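Local coordinates for protein Exo-beta-1,3-glucanase (Streptomyces sp. SirexAA-E, PDB 4PEY) that hydrolyses laminarin and laminarioligosaccharides from their non-reducing ends, producing glucose and laminaribiose as end products, at residues 71-76 with 97-102; 107-112 with 310-315; 124-127 with 131-134. The protein carries 1 engineered substitution. One frame throughout, in Å; residues are numbered along the deposited sequence.

How the contacts relate
Contacts 2 and 3 are buried, whereas contact 1, whose centre lies about 17 Å from the centre of the chain against about 10 and 12 Å for the others, is only partly buried and reaches the surface beside a bound sugar. Contacts 1 and 2 share neighbouring parallel strands, 75-79 and 110-113, and are tied by a backbone bond from Tyr-74 N to Trp-109 O. Asn-107 ND2 joins contact 2 to Ala-127 O in contact 3. Their chemistry follows their place: two rings alone in contact 1, a single leucine between distant parts of the chain in contact 2, and a tryptophan combining a polar bond with ring packing in contact 3.

Contact 1. Residues 71-76 with 97-102; sequences IGFYTS and AGWFDG. With BGC (beta-D-glucopyranose), chain C.
Phe-73 drives the edge of its ring into one face of the Trp-99 indole, and these two side chains carry the whole contact. The rings form an offset edge-to-face pair with planes at 75°. Phe-73 CZ comes to 3.6 Å from Trp-99 CZ2, and CE1 sits beside it over the rim of the six-membered ring. Phe-73 occupies a corner of the type II turn from Gly-72 to Thr-75, which aims its side chain at the loop 97-102. The indole gets there by a less common route: CG lies between the backbone N and the carbonyl carbon (chi1 71°). Its opposite face is covered by Phe-100 CB, so the plate is packed on both sides, while NE1 is bonded to Asn-107 OD1.

The far side of the loop is looser. Asp-101 is exposed, as suits a charged residue, and Gly-102 has backbone angles that by themselves call for glycine. Gly-98, part of a glycan pocket, brings its CA to 3.3 Å from O5 of the glucose unit of chain C; a side chain there would collide with the sugar's O6, and Asp-96 also bonds this sugar. A leucine in place of Trp-99 would probably leave the edge of Phe-73 without a flat partner and Asn-107 OD1 without its N-H donor. With no hydrogen bond or ion pair between the two segments, the contact implies attraction by dispersion and by the slightly positive ring edge of phenylalanine against the electron-rich indole face.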
loop_
_atom_site.group_PDB
_atom_site.type_symbol
_atom_site.label_atom_id
_atom_site.label_comp_id
_atom_site.label_asym_id
_atom_site.label_seq_id
_atom_site.Cartn_x
_atom_site.Cartn_y
_atom_site.Cartn_z
ATOM N N ILE A 71 8.476 12.751 9.763
ATOM C CA ILE A 71 8.018 12.551 8.397
ATOM C C ILE A 71 6.565 12.992 8.237
ATOM O O ILE A 71 5.664 12.405 8.846
ATOM C CB ILE A 71 8.170 11.070 7.987
ATOM C CG1 ILE A 71 9.593 10.573 8.301
ATOM C CG2 ILE A 71 7.808 10.880 6.524
ATOM C CD1 ILE A 71 10.716 11.372 7.639
ATOM N N GLY A 72 6.345 14.044 7.440
ATOM C CA GLY A 72 5.005 14.527 7.149
ATOM C C GLY A 72 4.409 13.916 5.896
ATOM O O GLY A 72 4.891 12.888 5.416
ATOM N N PHE A 73 3.359 14.540 5.364
ATOM C CA PHE A 73 2.726 14.064 4.139
ATOM C C PHE A 73 3.685 14.117 2.950
ATOM O O PHE A 73 4.556 14.985 2.888
ATOM C CB PHE A 73 1.477 14.891 3.814
ATOM C CG PHE A 73 0.296 14.582 4.694
ATOM C CD1 PHE A 73 0.053 15.320 5.847
ATOM C CD2 PHE A 73 -0.559 13.527 4.378
ATOM C CE1 PHE A 73 -1.037 15.027 6.658
ATOM C CE2 PHE A 73 -1.647 13.228 5.179
ATOM C CZ PHE A 73 -1.888 13.976 6.323
ATOM N N TYR A 74 3.503 13.178 2.021
ATOM C CA TYR A 74 4.221 13.143 0.740
ATOM C C TYR A 74 5.727 13.294 0.906
ATOM O O TYR A 74 6.393 13.974 0.124
ATOM C CB TYR A 74 3.699 14.228 -0.208
ATOM C CG TYR A 74 2.199 14.233 -0.377
ATOM C CD1 TYR A 74 1.548 13.230 -1.094
ATOM C CD2 TYR A 74 1.428 15.244 0.185
ATOM C CE1 TYR A 74 0.163 13.242 -1.251
ATOM C CE2 TYR A 74 0.049 15.261 0.042
ATOM C CZ TYR A 74 -0.577 14.262 -0.679
ATOM O OH TYR A 74 -1.946 14.301 -0.809
ATOM N N THR A 75 6.255 12.622 1.921
ATOM C CA THR A 75 7.680 12.619 2.185
ATOM C C THR A 75 8.156 11.171 2.247
ATOM O O THR A 75 7.622 10.381 3.022
ATOM C CB THR A 75 8.008 13.353 3.507
ATOM O OG1 THR A 75 7.518 14.701 3.438
ATOM C CG2 THR A 75 9.492 13.390 3.737
ATOM N N SER A 76 9.134 10.820 1.410
ATOM C CA SER A 76 9.810 9.534 1.529
ATOM C C SER A 76 11.170 9.757 2.168
ATOM O O SER A 76 11.800 10.799 1.958
ATOM C CB SER A 76 9.980 8.850 0.165
ATOM O OG SER A 76 10.748 9.644 -0.725
ATOM N N ALA A 97 1.076 12.053 15.688
ATOM C CA ALA A 97 -0.196 12.611 15.250
ATOM C C ALA A 97 -0.551 13.947 15.912
ATOM O O ALA A 97 -1.728 14.269 16.076
ATOM C CB ALA A 97 -1.304 11.592 15.487
ATOM N N GLY A 98 0.462 14.735 16.263
ATOM C CA GLY A 98 0.233 16.013 16.922
ATOM C C GLY A 98 -0.672 16.953 16.137
ATOM O O GLY A 98 -1.510 17.647 16.716
ATOM N N TRP A 99 -0.527 16.952 14.813
ATOM C CA TRP A 99 -1.249 17.908 13.972
ATOM C C TRP A 99 -2.753 17.637 13.978
ATOM O O TRP A 99 -3.554 18.525 13.674
ATOM C CB TRP A 99 -0.719 17.868 12.534
ATOM C CG TRP A 99 -1.107 16.610 11.804
ATOM C CD1 TRP A 99 -0.468 15.398 11.849
ATOM C CD2 TRP A 99 -2.232 16.438 10.930
ATOM N NE1 TRP A 99 -1.126 14.487 11.050
ATOM C CE2 TRP A 99 -2.209 15.100 10.475
ATOM C CE3 TRP A 99 -3.254 17.290 10.482
ATOM C CZ2 TRP A 99 -3.174 14.587 9.603
ATOM C CZ3 TRP A 99 -4.208 16.781 9.609
ATOM C CH2 TRP A 99 -4.161 15.439 9.181
ATOM N N PHE A 100 -3.126 16.407 14.319
ATOM C CA PHE A 100 -4.524 15.989 14.317
ATOM C C PHE A 100 -4.920 15.583 15.735
ATOM O O PHE A 100 -5.761 14.709 15.933
ATOM C CB PHE A 100 -4.734 14.838 13.321
ATOM C CG PHE A 100 -6.148 14.709 12.796
ATOM C CD1 PHE A 100 -6.910 15.830 12.505
ATOM C CD2 PHE A 100 -6.694 13.457 12.550
ATOM C CE1 PHE A 100 -8.206 15.699 12.007
ATOM C CE2 PHE A 100 -7.987 13.318 12.056
ATOM C CZ PHE A 100 -8.742 14.436 11.779
ATOM N N ASP A 101 -4.272 16.222 16.709
ATOM C CA ASP A 101 -4.573 16.071 18.131
ATOM C C ASP A 101 -4.590 14.623 18.616
ATOM O O ASP A 101 -5.468 14.222 19.387
ATOM C CB ASP A 101 -5.908 16.733 18.451
ATOM C CG ASP A 101 -5.897 18.229 18.180
ATOM O OD1 ASP A 101 -4.819 18.856 18.290
ATOM O OD2 ASP A 101 -6.969 18.777 17.857
ATOM N N GLY A 102 -3.610 13.846 18.167
ATOM C CA GLY A 102 -3.423 12.494 18.662
ATOM C C GLY A 102 -4.135 11.418 17.867
ATOM O O GLY A 102 -3.966 10.226 18.140
HETATM C C2 BGC C . 2.431 15.084 19.866
HETATM C C3 BGC C . 3.674 15.950 19.709
HETATM C C4 BGC C . 3.332 17.316 19.117
HETATM C C5 BGC C . 2.163 17.958 19.860
HETATM C C6 BGC C . 1.763 19.291 19.214
HETATM C C1 BGC C . 1.289 15.832 20.540
HETATM O O1 BGC C . 0.132 15.019 20.436
HETATM O O2 BGC C . 2.766 13.929 20.614
HETATM O O3 BGC C . 4.579 15.260 18.872
HETATM O O4 BGC C . 4.466 18.158 19.192
HETATM O O5 BGC C . 1.054 17.076 19.893
HETATM O O6 BGC C . 1.473 19.117 17.836
#

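Contact 2. Residues 107-112 with 310-315; sequences NFWRSA and LGLATI
Trp-109, Arg-110 and Ser-111 all meet the same side chain of the other segment, Leu-312. Ahead of it, Leu-310 points away and packs on Ala-56 and Met-58 of strand 55-59, and its carbonyl O accepts a bond from Ala-313 N at 3.0 Å. Gly-311 follows with positive phi, which favours glycine. Leu-312 then turns its branched end toward strand 110-113. Its CG lies 3.6 Å from Trp-109 O, CD1 rests 4.0 Å from Trp-109 CB, and CD2 reaches to 3.9 Å from Arg-110 CA, with Ser-111 OG just beyond. A leucine suits the spot because its two methyls lie side by side along the backbone at 109-110, an apolar cover needing no polar partner.

In the tandem beta-helices of family 55 hydrolases, such packing joins one helix to the other: strand 110-113 belongs to the first and strand 314-317 to the second. The Trp-109 ring leads away from Leu-312 toward Trp-400 and Arg-374, CG being anti to the carbonyl carbon (chi1 -58°). Arg-110 also turns from the leucine: NE and NH2 grip Phe-108 O side-on, NH2 on a lone pair in the carbonyl plane and NE from well above it. Next along, small Ala-313 packs on Leu-337 of strand 337-340. Thr-314 bends its hydroxyl back to its own segment, OG1 donating to Leu-312 O at 2.8 Å, and Arg-54 bonds both oxygens through NH2 and NE.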
loop_
_atom_site.group_PDB
_atom_site.type_symbol
_atom_site.label_atom_id
_atom_site.label_comp_id
_atom_site.label_asym_id
_atom_site.label_seq_id
_atom_site.Cartn_x
_atom_site.Cartn_y
_atom_site.Cartn_z
ATOM N N ASN A 107 -2.790 9.821 8.824
ATOM C CA ASN A 107 -1.345 9.840 8.585
ATOM C C ASN A 107 -0.989 8.966 7.374
ATOM O O ASN A 107 -0.510 7.828 7.521
ATOM C CB ASN A 107 -0.579 9.391 9.837
ATOM C CG ASN A 107 -0.472 10.501 10.889
ATOM O OD1 ASN A 107 -0.899 11.633 10.649
ATOM N ND2 ASN A 107 0.099 10.179 12.057
ATOM N N PHE A 108 -1.229 9.532 6.189
ATOM C CA PHE A 108 -1.119 8.843 4.901
ATOM C C PHE A 108 0.107 9.260 4.095
ATOM O O PHE A 108 0.729 10.280 4.386
ATOM C CB PHE A 108 -2.326 9.143 3.999
ATOM C CG PHE A 108 -3.678 8.941 4.636
ATOM C CD1 PHE A 108 -3.976 7.795 5.363
ATOM C CD2 PHE A 108 -4.675 9.897 4.457
ATOM C CE1 PHE A 108 -5.245 7.620 5.917
ATOM C CE2 PHE A 108 -5.945 9.726 4.992
ATOM C CZ PHE A 108 -6.231 8.585 5.725
ATOM N N TRP A 109 0.385 8.488 3.041
ATOM C CA TRP A 109 1.241 8.883 1.912
ATOM C C TRP A 109 2.638 9.320 2.345
ATOM O O TRP A 109 3.045 10.463 2.136
ATOM C CB TRP A 109 0.571 9.998 1.067
ATOM C CG TRP A 109 -0.791 9.602 0.513
ATOM C CD1 TRP A 109 -1.083 8.499 -0.246
ATOM C CD2 TRP A 109 -2.034 10.303 0.691
ATOM N NE1 TRP A 109 -2.428 8.469 -0.544
ATOM C CE2 TRP A 109 -3.033 9.565 0.021
ATOM C CE3 TRP A 109 -2.399 11.485 1.348
ATOM C CZ2 TRP A 109 -4.372 9.955 0.009
ATOM C CZ3 TRP A 109 -3.729 11.871 1.339
ATOM C CH2 TRP A 109 -4.703 11.111 0.672
ATOM N N ARG A 110 3.382 8.392 2.935
ATOM C CA ARG A 110 4.772 8.658 3.298
ATOM C C ARG A 110 5.489 7.316 3.369
ATOM O O ARG A 110 4.840 6.277 3.305
ATOM C CB ARG A 110 4.858 9.434 4.623
ATOM C CG ARG A 110 4.302 8.693 5.849
ATOM C CD ARG A 110 3.907 9.679 6.951
ATOM N NE ARG A 110 2.683 10.390 6.591
ATOM C CZ ARG A 110 2.206 11.460 7.223
ATOM N NH1 ARG A 110 2.871 11.994 8.252
ATOM N NH2 ARG A 110 1.071 12.014 6.807
ATOM N N SER A 111 6.814 7.309 3.470
ATOM C CA SER A 111 7.513 6.024 3.474
ATOM C C SER A 111 8.897 6.079 4.089
ATOM O O SER A 111 9.549 7.122 4.075
ATOM C CB SER A 111 7.629 5.481 2.044
ATOM O OG SER A 111 8.417 6.347 1.242
ATOM N N ALA A 112 9.336 4.931 4.606
ATOM C CA ALA A 112 10.703 4.744 5.110
ATOM C C ALA A 112 11.267 3.463 4.531
ATOM O O ALA A 112 10.580 2.443 4.520
ATOM C CB ALA A 112 10.729 4.683 6.636
ATOM N N LEU A 310 9.766 8.225 -6.501
ATOM C CA LEU A 310 10.353 8.797 -5.295
ATOM C C LEU A 310 9.408 9.845 -4.719
ATOM O O LEU A 310 8.687 10.499 -5.465
ATOM C CB LEU A 310 11.712 9.443 -5.602
ATOM C CG LEU A 310 12.747 8.594 -6.341
ATOM C CD1 LEU A 310 13.994 9.416 -6.675
ATOM C CD2 LEU A 310 13.107 7.373 -5.510
ATOM N N GLY A 311 9.430 10.029 -3.401
ATOM C CA GLY A 311 8.707 11.130 -2.774
ATOM C C GLY A 311 7.216 11.202 -3.081
ATOM O O GLY A 311 6.661 12.298 -3.227
ATOM N N LEU A 312 6.579 10.037 -3.215
ATOM C CA LEU A 312 5.139 9.944 -3.496
ATOM C C LEU A 312 4.783 10.653 -4.812
ATOM O O LEU A 312 3.745 11.317 -4.932
ATOM C CB LEU A 312 4.315 10.505 -2.321
ATOM C CG LEU A 312 3.982 9.494 -1.212
ATOM C CD1 LEU A 312 3.030 8.420 -1.736
ATOM C CD2 LEU A 312 5.237 8.856 -0.588
ATOM N N ALA A 313 5.656 10.479 -5.799
ATOM C CA ALA A 313 5.396 10.909 -7.167
ATOM C C ALA A 313 3.985 10.503 -7.584
ATOM O O ALA A 313 3.565 9.366 -7.369
ATOM C CB ALA A 313 6.430 10.313 -8.121
ATOM N N THR A 314 3.265 11.445 -8.177
ATOM C CA THR A 314 1.841 11.297 -8.404
ATOM C C THR A 314 1.495 11.495 -9.867
ATOM O O THR A 314 1.992 12.426 -10.499
ATOM C CB THR A 314 1.059 12.309 -7.536
ATOM O OG1 THR A 314 1.289 12.008 -6.156
ATOM C CG2 THR A 314 -0.447 12.271 -7.821
ATOM N N ILE A 315 0.638 10.620 -10.391
ATOM C CA ILE A 315 0.169 10.723 -11.764
ATOM C C ILE A 315 -1.321 11.040 -11.782
ATOM O O ILE A 315 -2.112 10.333 -11.158
ATOM C CB ILE A 315 0.418 9.422 -12.546
ATOM C CG1 ILE A 315 1.911 9.091 -12.550
ATOM C CG2 ILE A 315 -0.117 9.548 -13.969
ATOM C CD1 ILE A 315 2.217 7.661 -12.900
#

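Contact 3. Residues 124-127 with 131-134; sequences NRWA and AAPF. With BGC (beta-D-glucopyranose), chain B.
Trp-126 is engaged by residues 131-134 in two different ways at once: a carbonyl meets the edge of its indole while a phenyl ring comes over its face. NE1 donates to Ala-132 O at 3.2 Å, a somewhat bent bond (N-H...O 146°) in which the oxygen lies close to the ring plane. This satisfies the buried N-H, the one polar group of an otherwise apolar side chain. Phe-134 presents an edge to the indole face, with planes at 53° and CD1 lying 3.7 Å from Trp-126 CD2. In both residues CG stands opposite the backbone N (chi1 -175° in Trp-126), which extends each side chain toward the other segment; the two run antiparallel, side by side, and this brings the rings together. Pro-133 O comes within 3.7 Å of Trp-126 CZ2, and the small Ala-132 sets its CB 4.5 Å from that same carbon.

Arg-125, the neighbour of this packed indole, serves the sugar instead. In the conformer described, one of two deposited, its NE donates to O2 of the glucose unit of chain B at 2.9 Å, while NH2 bonds Ala-146 O. Ala-112 of strand 110-113 touches both aromatic rings, and Phe-134 also packs on Val-139 and Leu-143 of strand 138-144. Large apolar side chains filling the interior where the chain turns from one parallel face to the next, with a sugar-binding arginine close by in sequence, are consistent with a coil of the beta-helix in a family 55 glucanase.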
loop_
_atom_site.group_PDB
_atom_site.type_symbol
_atom_site.label_atom_id
_atom_site.label_comp_id
_atom_site.label_asym_id
_atom_site.label_seq_id
_atom_site.Cartn_x
_atom_site.Cartn_y
_atom_site.Cartn_z
ATOM N N ASN A 124 11.521 3.402 18.355
ATOM C CA ASN A 124 11.145 4.280 17.254
ATOM C C ASN A 124 9.629 4.325 17.116
ATOM O O ASN A 124 8.989 3.281 17.188
ATOM C CB ASN A 124 11.771 3.796 15.940
ATOM C CG ASN A 124 11.703 4.837 14.851
ATOM O OD1 ASN A 124 12.543 5.735 14.793
ATOM N ND2 ASN A 124 10.700 4.731 13.979
ATOM N N ARG A 125 9.051 5.509 16.905
ATOM C CA ARG A 125 7.604 5.618 16.724
ATOM C C ARG A 125 7.235 5.856 15.264
ATOM O O ARG A 125 7.636 6.867 14.665
ATOM C CB ARG A 125 7.014 6.741 17.583
ATOM C CG ARG A 125 5.486 6.800 17.506
ATOM C CD ARG A 125 4.920 8.100 18.062
ATOM N NE ARG A 125 5.483 8.428 19.368
ATOM C CZ ARG A 125 5.063 7.911 20.517
ATOM N NH1 ARG A 125 5.638 8.275 21.656
ATOM N NH2 ARG A 125 4.072 7.028 20.530
ATOM N N TRP A 126 6.463 4.927 14.701
ATOM C CA TRP A 126 5.976 5.009 13.315
ATOM C C TRP A 126 4.447 4.903 13.350
ATOM O O TRP A 126 3.867 3.860 13.028
ATOM C CB TRP A 126 6.618 3.906 12.454
ATOM C CG TRP A 126 6.319 3.922 10.965
ATOM C CD1 TRP A 126 5.517 3.048 10.282
ATOM C CD2 TRP A 126 6.845 4.831 9.985
ATOM N NE1 TRP A 126 5.503 3.361 8.945
ATOM C CE2 TRP A 126 6.305 4.452 8.734
ATOM C CE3 TRP A 126 7.713 5.928 10.043
ATOM C CZ2 TRP A 126 6.605 5.135 7.549
ATOM C CZ3 TRP A 126 8.015 6.602 8.862
ATOM C CH2 TRP A 126 7.454 6.205 7.633
ATOM N N ALA A 127 3.798 5.983 13.779
ATOM C CA ALA A 127 2.361 5.956 14.049
ATOM C C ALA A 127 1.565 6.377 12.823
ATOM O O ALA A 127 1.097 7.516 12.717
ATOM C CB ALA A 127 2.032 6.847 15.238
ATOM N N ALA A 131 -1.099 3.567 3.373
ATOM C CA ALA A 131 -0.115 4.035 2.390
ATOM C C ALA A 131 1.101 4.659 3.062
ATOM O O ALA A 131 1.550 5.744 2.679
ATOM C CB ALA A 131 -0.745 5.028 1.402
ATOM N N ALA A 132 1.641 3.963 4.056
ATOM C CA ALA A 132 2.813 4.470 4.767
ATOM C C ALA A 132 3.813 3.337 5.000
ATOM O O ALA A 132 4.090 2.953 6.151
ATOM C CB ALA A 132 2.398 5.111 6.086
ATOM N N PRO A 133 4.354 2.786 3.904
ATOM C CA PRO A 133 5.177 1.577 4.012
ATOM C C PRO A 133 6.496 1.754 4.760
ATOM O O PRO A 133 7.128 2.810 4.731
ATOM C CB PRO A 133 5.446 1.212 2.546
ATOM C CG PRO A 133 5.362 2.525 1.821
ATOM C CD PRO A 133 4.234 3.247 2.506
ATOM N N PHE A 134 6.901 0.665 5.403
ATOM C CA PHE A 134 8.100 0.572 6.223
ATOM C C PHE A 134 8.822 -0.680 5.708
ATOM O O PHE A 134 8.436 -1.807 6.045
ATOM C CB PHE A 134 7.679 0.469 7.697
ATOM C CG PHE A 134 8.772 0.705 8.718
ATOM C CD1 PHE A 134 9.044 1.986 9.181
ATOM C CD2 PHE A 134 9.443 -0.366 9.301
ATOM C CE1 PHE A 134 10.010 2.212 10.163
ATOM C CE2 PHE A 134 10.402 -0.149 10.292
ATOM C CZ PHE A 134 10.689 1.145 10.712
HETATM C C2 BGC B . 8.939 10.684 19.079
HETATM C C3 BGC B . 9.609 9.744 20.075
HETATM C C4 BGC B . 11.096 10.072 20.234
HETATM C C5 BGC B . 11.303 11.566 20.461
HETATM C C6 BGC B . 12.781 11.937 20.425
HETATM C C1 BGC B . 9.246 12.127 19.456
HETATM O O2 BGC B . 7.538 10.469 19.065
HETATM O O3 BGC B . 9.443 8.419 19.636
HETATM O O4 BGC B . 11.632 9.357 21.330
HETATM O O5 BGC B . 10.645 12.313 19.461
HETATM O O6 BGC B . 12.980 13.182 21.058
#